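Local coordinates for protein GlcNAc-alpha-1,4-Gal-releasing endo-beta-galactosidase (Clostridium perfringens, PDB 1UPS) that probably hydrolyses O-glycosidic bonds as a calcium-binding family 16 glycoside hydrolase, an endo-beta-galactosidase that releases GlcNAc-alpha-1,4-Gal units, at residues D333-L338 with V382-P387; V237-P242 with W327-R332. All blocks are in the same frame, centred on the assembly; numbering follows the deposited sequence.

The two interactions lie about 11 Å apart, centre to centre, on the same side of the chain's centre, and follow one another in sequence: 237-242 meets 327-332, and then 333-338 meets 382-387. They share the hairpin of strands 327-332 and 335-340. Interaction 2 uses its first strand to reach strand 233-239 of the family 16 glycosidase domain, whereas interaction 1 ties its turn and second strand to Arg384, just past the end of strand 378-383. Within the hairpin, Leu337 N lies 2.6 Å from Glu330 O, a probable hydrogen bond. One hairpin of the C-terminal part, probably a beta-trefoil, thus touches the glycosidase domain and a later hairpin of its own part.

Interaction 1: D333-L338 with V382-P387; sequences DGYTLL and VNRWKP
NH1 of Arg384 is held by two acceptors, OD1 of Asp333 and the side-chain oxygen of Gln369. The contact joins two hairpins of the C-terminal part of the chain, 327-332/335-340 and 370-375/378-383, which is consistent with a beta-trefoil of the ricin type. Asp333 and Gly334 form the two-residue turn between strands 327-332 and 335-340; both have positive phi, and their backbone angles fit a type I' turn, whose second position here calls for glycine. From this turn Asp333 forms a salt bridge to Arg384, with OD1 2.9 Å from NH1 and an N-H...O angle of 177°. The oxygen lies at the edge of the guanidinium, in its plane, but accepts the N-H on its anti lone pair, the one away from OD2, and the carboxylate plane stands nearly perpendicular to the guanidinium.

Tyr335, the first residue of the following strand, supplies a flat bed for the same arginine. CG of Arg384 is anti to the backbone N (chi1 -173°), and the chain then runs extended to NE, which lays the methylenes across one face of the ring. CD sits 3.7 Å from the ring centroid of Tyr335, 12° off the normal, a CH-pi contact. Farther along, the guanidinium comes to lie over the rim almost parallel to the ring, with NE 3.3 Å from CE1 of Tyr335. Trp366 adds a cation-pi contact, so the charged end is fixed by aromatic groups as well as by polar bonds.

Beyond the strand end, the chain around Arg384 is shaped by an Asx motif: OD1 of Asn383 accepts from the backbone N of Lys386 at 2.9 Å, in the carbonyl plane and on a lone pair.

Interaction 2: V237-P242 with W327-R332; sequences VIYGSP and WSKEYR
The junction between the family 16 glycosidase domain, known for its beta-sandwich fold, and the C-terminal part, probably a beta-trefoil, is made here by a tyrosine pair: Tyr239, the last residue of strand 233-239, meets Tyr331 of strand 327-332. Their CA atoms, 7.5 Å apart, are the nearest across the two segments, and the strands are joined through side chains rather than by sheet pairing.

The rings form a face-to-face stack with centroids 4.2 Å apart and planes inclined by 25°. The overlap is displaced: CE2 of Tyr331 lies over the centre of the Tyr239 ring, while CD1 of Tyr239 falls toward the rim of the Tyr331 ring. Ring carbons are in van der Waals contact, for example Tyr239 CG 3.6 Å from Tyr331 CE2. The hydroxyl of Tyr331 reaches farther along its partner, and its OH is 3.4 Å from CE1 of Tyr239. Thr336 of the neighbouring strand packs against both tyrosines.

Lys329, two residues before Tyr331, points toward the same partner. A bend at chi3 (87°) turns the end of its chain to the tyrosine hydroxyls, where NZ donates to OH of Tyr239 at 2.9 Å. A second, weak bond of 3.1 Å runs from NZ to OH of Tyr331. Glu372 completes the polar cluster, forming a salt bridge to Lys329 through OE1 and a hydrogen bond to the Tyr239 hydroxyl through OE2.

Chemically, the junction combines an aromatic stack with a charge-assisted network at one end of it. The ammonium and carboxylate both grip Tyr239 OH, and would probably polarise this phenol while restricting the swing of its ring against Tyr331.

Interaction 1: D333-L338 with V382-P387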
loop_
_atom_site.group_PDB
_atom_site.type_symbol
_atom_site.label_atom_id
_atom_site.label_comp_id
_atom_site.label_asym_id
_atom_site.label_seq_id
_atom_site.Cartn_x
_atom_site.Cartn_y
_atom_site.Cartn_z
ATOM N N ASP A 333 -4.094 -7.594 -14.739
ATOM C CA ASP A 333 -4.710 -6.312 -14.394
ATOM C C ASP A 333 -4.687 -6.049 -12.877
ATOM O O ASP A 333 -5.524 -5.313 -12.352
ATOM C CB ASP A 333 -6.156 -6.243 -14.934
ATOM C CG ASP A 333 -6.227 -6.172 -16.458
ATOM O OD1 ASP A 333 -7.277 -6.559 -17.028
ATOM O OD2 ASP A 333 -5.300 -5.724 -17.172
ATOM N N GLY A 334 -3.743 -6.665 -12.166
ATOM C CA GLY A 334 -3.685 -6.557 -10.708
ATOM C C GLY A 334 -4.584 -7.521 -9.931
ATOM O O GLY A 334 -4.564 -7.546 -8.685
ATOM N N TYR A 335 -5.368 -8.317 -10.655
ATOM C CA TYR A 335 -6.262 -9.304 -10.044
ATOM C C TYR A 335 -5.575 -10.660 -9.992
ATOM O O TYR A 335 -4.638 -10.912 -10.731
ATOM C CB TYR A 335 -7.564 -9.429 -10.844
ATOM C CG TYR A 335 -8.418 -8.193 -10.776
ATOM C CD1 TYR A 335 -8.214 -7.135 -11.663
ATOM C CD2 TYR A 335 -9.423 -8.063 -9.810
ATOM C CE1 TYR A 335 -8.989 -5.989 -11.597
ATOM C CE2 TYR A 335 -10.205 -6.907 -9.734
ATOM C CZ TYR A 335 -9.980 -5.878 -10.634
ATOM O OH TYR A 335 -10.739 -4.729 -10.578
ATOM N N THR A 336 -6.058 -11.529 -9.115
ATOM C CA THR A 336 -5.493 -12.859 -8.951
ATOM C C THR A 336 -6.281 -13.897 -9.716
ATOM O O THR A 336 -7.512 -13.909 -9.650
ATOM C CB THR A 336 -5.552 -13.202 -7.438
ATOM O OG1 THR A 336 -4.715 -12.288 -6.721
ATOM C CG2 THR A 336 -4.969 -14.574 -7.148
ATOM N N LEU A 337 -5.582 -14.801 -10.408
ATOM C CA LEU A 337 -6.213 -16.034 -10.882
ATOM C C LEU A 337 -5.738 -17.198 -10.017
ATOM O O LEU A 337 -4.576 -17.239 -9.637
ATOM C CB LEU A 337 -5.858 -16.313 -12.351
ATOM C CG LEU A 337 -6.399 -15.265 -13.334
ATOM C CD1 LEU A 337 -5.354 -14.155 -13.506
ATOM C CD2 LEU A 337 -6.804 -15.873 -14.688
ATOM N N LEU A 338 -6.632 -18.140 -9.722
ATOM C CA LEU A 338 -6.283 -19.320 -8.927
ATOM C C LEU A 338 -6.293 -20.594 -9.789
ATOM O O LEU A 338 -7.332 -21.000 -10.314
ATOM C CB LEU A 338 -7.251 -19.461 -7.741
ATOM C CG LEU A 338 -7.226 -18.314 -6.729
ATOM C CD1 LEU A 338 -8.452 -18.407 -5.792
ATOM C CD2 LEU A 338 -5.926 -18.345 -5.933
ATOM N N VAL A 382 -12.674 -11.979 -3.926
ATOM C CA VAL A 382 -13.887 -11.304 -4.398
ATOM C C VAL A 382 -13.846 -11.200 -5.922
ATOM O O VAL A 382 -12.844 -10.755 -6.488
ATOM C CB VAL A 382 -14.024 -9.908 -3.768
ATOM C CG1 VAL A 382 -15.252 -9.213 -4.291
ATOM C CG2 VAL A 382 -14.070 -10.001 -2.230
ATOM N N ASN A 383 -14.905 -11.652 -6.590
ATOM C CA ASN A 383 -14.850 -11.795 -8.051
ATOM C C ASN A 383 -14.756 -10.444 -8.766
ATOM O O ASN A 383 -15.327 -9.459 -8.299
ATOM C CB ASN A 383 -16.062 -12.580 -8.543
ATOM C CG ASN A 383 -15.898 -13.054 -9.954
ATOM O OD1 ASN A 383 -16.486 -12.489 -10.878
ATOM N ND2 ASN A 383 -15.072 -14.084 -10.148
ATOM N N ARG A 384 -14.028 -10.388 -9.889
ATOM C CA ARG A 384 -13.947 -9.139 -10.657
ATOM C C ARG A 384 -15.228 -8.897 -11.468
ATOM O O ARG A 384 -15.785 -7.785 -11.466
ATOM C CB ARG A 384 -12.740 -9.148 -11.600
ATOM C CG ARG A 384 -12.516 -7.798 -12.299
ATOM C CD ARG A 384 -11.523 -7.860 -13.427
ATOM N NE ARG A 384 -11.265 -6.528 -13.983
ATOM C CZ ARG A 384 -10.252 -6.236 -14.792
ATOM N NH1 ARG A 384 -9.408 -7.185 -15.178
ATOM N NH2 ARG A 384 -10.099 -4.990 -15.239
ATOM N N TRP A 385 -15.680 -9.934 -12.173
ATOM C CA TRP A 385 -16.873 -9.839 -13.020
ATOM C C TRP A 385 -18.103 -9.501 -12.179
ATOM O O TRP A 385 -18.919 -8.643 -12.559
ATOM C CB TRP A 385 -17.085 -11.165 -13.746
ATOM C CG TRP A 385 -18.166 -11.165 -14.805
ATOM C CD1 TRP A 385 -18.501 -10.138 -15.674
ATOM C CD2 TRP A 385 -19.035 -12.249 -15.120
ATOM N NE1 TRP A 385 -19.531 -10.536 -16.496
ATOM C CE2 TRP A 385 -19.880 -11.827 -16.177
ATOM C CE3 TRP A 385 -19.197 -13.550 -14.610
ATOM C CZ2 TRP A 385 -20.861 -12.657 -16.727
ATOM C CZ3 TRP A 385 -20.162 -14.374 -15.163
ATOM C CH2 TRP A 385 -20.990 -13.923 -16.206
ATOM N N LYS A 386 -18.213 -10.165 -11.028
ATOM C CA LYS A 386 -19.340 -9.958 -10.114
ATOM C C LYS A 386 -18.833 -9.566 -8.730
ATOM O O LYS A 386 -18.735 -10.418 -7.832
ATOM C CB LYS A 386 -20.207 -11.227 -10.028
ATOM C CG LYS A 386 -20.780 -11.743 -11.363
ATOM C CD LYS A 386 -21.840 -10.810 -11.957
ATOM C CE LYS A 386 -22.173 -11.217 -13.395
ATOM N NZ LYS A 386 -23.012 -10.201 -14.099
ATOM N N PRO A 387 -18.513 -8.283 -8.553
ATOM C CA PRO A 387 -17.793 -7.816 -7.362
ATOM C C PRO A 387 -18.541 -7.893 -6.022
ATOM O O PRO A 387 -17.942 -7.557 -4.990
ATOM C CB PRO A 387 -17.414 -6.374 -7.730
ATOM C CG PRO A 387 -18.436 -5.955 -8.697
ATOM C CD PRO A 387 -18.778 -7.181 -9.502
#

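Interaction 2: V237-P242 with W327-R332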
loop_
_atom_site.group_PDB
_atom_site.type_symbol
_atom_site.label_atom_id
_atom_site.label_comp_id
_atom_site.label_asym_id
_atom_site.label_seq_id
_atom_site.Cartn_x
_atom_site.Cartn_y
_atom_site.Cartn_z
ATOM N N VAL A 237 -3.083 -5.217 -0.201
ATOM C CA VAL A 237 -2.083 -5.718 -1.129
ATOM C C VAL A 237 -2.334 -5.130 -2.506
ATOM O O VAL A 237 -3.480 -5.086 -2.965
ATOM C CB VAL A 237 -2.157 -7.261 -1.273
ATOM C CG1 VAL A 237 -1.114 -7.764 -2.271
ATOM C CG2 VAL A 237 -1.966 -7.933 0.059
ATOM N N ILE A 238 -1.258 -4.653 -3.137
ATOM C CA ILE A 238 -1.300 -4.249 -4.534
ATOM C C ILE A 238 -0.292 -5.114 -5.290
ATOM O O ILE A 238 0.889 -5.127 -4.939
ATOM C CB ILE A 238 -0.959 -2.756 -4.666
ATOM C CG1 ILE A 238 -2.048 -1.901 -4.006
ATOM C CG2 ILE A 238 -0.718 -2.378 -6.168
ATOM C CD1 ILE A 238 -1.686 -0.398 -3.915
ATOM N N TYR A 239 -0.749 -5.858 -6.300
ATOM C CA TYR A 239 0.169 -6.723 -7.052
ATOM C C TYR A 239 0.761 -5.911 -8.194
ATOM O O TYR A 239 0.028 -5.211 -8.884
ATOM C CB TYR A 239 -0.513 -8.034 -7.509
ATOM C CG TYR A 239 -0.685 -9.013 -6.337
ATOM C CD1 TYR A 239 0.419 -9.672 -5.780
ATOM C CD2 TYR A 239 -1.943 -9.226 -5.750
ATOM C CE1 TYR A 239 0.272 -10.553 -4.678
ATOM C CE2 TYR A 239 -2.097 -10.088 -4.647
ATOM C CZ TYR A 239 -0.979 -10.748 -4.117
ATOM O OH TYR A 239 -1.117 -11.611 -3.029
ATOM N N GLY A 240 2.080 -5.986 -8.358
ATOM C CA GLY A 240 2.829 -5.099 -9.246
ATOM C C GLY A 240 3.598 -4.089 -8.405
ATOM O O GLY A 240 3.151 -3.707 -7.327
ATOM N N SER A 241 4.773 -3.674 -8.861
ATOM C CA SER A 241 5.595 -2.750 -8.068
ATOM C C SER A 241 6.607 -2.072 -8.966
ATOM O O SER A 241 7.010 -2.652 -9.986
ATOM C CB SER A 241 6.330 -3.493 -6.936
ATOM O OG SER A 241 7.464 -4.203 -7.429
ATOM N N PRO A 242 7.015 -0.860 -8.593
ATOM C CA PRO A 242 8.064 -0.151 -9.329
ATOM C C PRO A 242 9.383 -0.903 -9.296
ATOM O O PRO A 242 9.668 -1.617 -8.332
ATOM C CB PRO A 242 8.179 1.176 -8.589
ATOM C CG PRO A 242 6.838 1.327 -7.910
ATOM C CD PRO A 242 6.505 -0.067 -7.449
ATOM N N TRP A 327 -2.123 -25.419 -5.327
ATOM C CA TRP A 327 -2.596 -24.300 -6.170
ATOM C C TRP A 327 -1.489 -23.301 -6.500
ATOM O O TRP A 327 -0.549 -23.143 -5.734
ATOM C CB TRP A 327 -3.754 -23.555 -5.464
ATOM C CG TRP A 327 -4.878 -24.470 -5.091
ATOM C CD1 TRP A 327 -4.943 -25.272 -3.996
ATOM C CD2 TRP A 327 -6.072 -24.720 -5.845
ATOM N NE1 TRP A 327 -6.114 -25.994 -3.999
ATOM C CE2 TRP A 327 -6.828 -25.675 -5.128
ATOM C CE3 TRP A 327 -6.597 -24.210 -7.049
ATOM C CZ2 TRP A 327 -8.073 -26.143 -5.569
ATOM C CZ3 TRP A 327 -7.840 -24.679 -7.497
ATOM C CH2 TRP A 327 -8.567 -25.628 -6.745
ATOM N N SER A 328 -1.627 -22.618 -7.640
ATOM C CA SER A 328 -0.706 -21.564 -8.071
ATOM C C SER A 328 -1.510 -20.286 -8.207
ATOM O O SER A 328 -2.728 -20.326 -8.434
ATOM C CB SER A 328 -0.123 -21.876 -9.462
ATOM O OG SER A 328 0.806 -22.936 -9.424
ATOM N N LYS A 329 -0.826 -19.155 -8.091
ATOM C CA LYS A 329 -1.431 -17.865 -8.400
ATOM C C LYS A 329 -0.834 -17.251 -9.655
ATOM O O LYS A 329 0.363 -17.378 -9.928
ATOM C CB LYS A 329 -1.276 -16.886 -7.243
ATOM C CG LYS A 329 -1.802 -17.400 -5.921
ATOM C CD LYS A 329 -1.256 -16.564 -4.762
ATOM C CE LYS A 329 -2.136 -15.379 -4.507
ATOM N NZ LYS A 329 -1.496 -14.451 -3.526
ATOM N N GLU A 330 -1.693 -16.575 -10.409
ATOM C CA GLU A 330 -1.271 -15.801 -11.561
ATOM C C GLU A 330 -1.972 -14.464 -11.464
ATOM O O GLU A 330 -3.036 -14.357 -10.846
ATOM C CB GLU A 330 -1.657 -16.508 -12.850
ATOM C CG GLU A 330 -0.786 -17.714 -13.159
ATOM C CD GLU A 330 -1.270 -18.511 -14.350
ATOM O OE1 GLU A 330 -1.820 -17.914 -15.294
ATOM O OE2 GLU A 330 -1.077 -19.742 -14.348
ATOM N N TYR A 331 -1.361 -13.437 -12.043
ATOM C CA TYR A 331 -1.907 -12.089 -11.933
ATOM C C TYR A 331 -2.208 -11.472 -13.306
ATOM O O TYR A 331 -1.478 -11.707 -14.283
ATOM C CB TYR A 331 -0.991 -11.216 -11.059
ATOM C CG TYR A 331 -0.668 -11.859 -9.719
ATOM C CD1 TYR A 331 0.521 -12.574 -9.529
ATOM C CD2 TYR A 331 -1.569 -11.795 -8.655
ATOM C CE1 TYR A 331 0.808 -13.183 -8.309
ATOM C CE2 TYR A 331 -1.290 -12.398 -7.440
ATOM C CZ TYR A 331 -0.109 -13.091 -7.269
ATOM O OH TYR A 331 0.166 -13.682 -6.059
ATOM N N ARG A 332 -3.324 -10.744 -13.386
ATOM C CA ARG A 332 -3.699 -9.997 -14.593
ATOM C C ARG A 332 -4.481 -8.748 -14.187
ATOM O O ARG A 332 -5.417 -8.834 -13.395
ATOM C CB ARG A 332 -4.532 -10.864 -15.541
#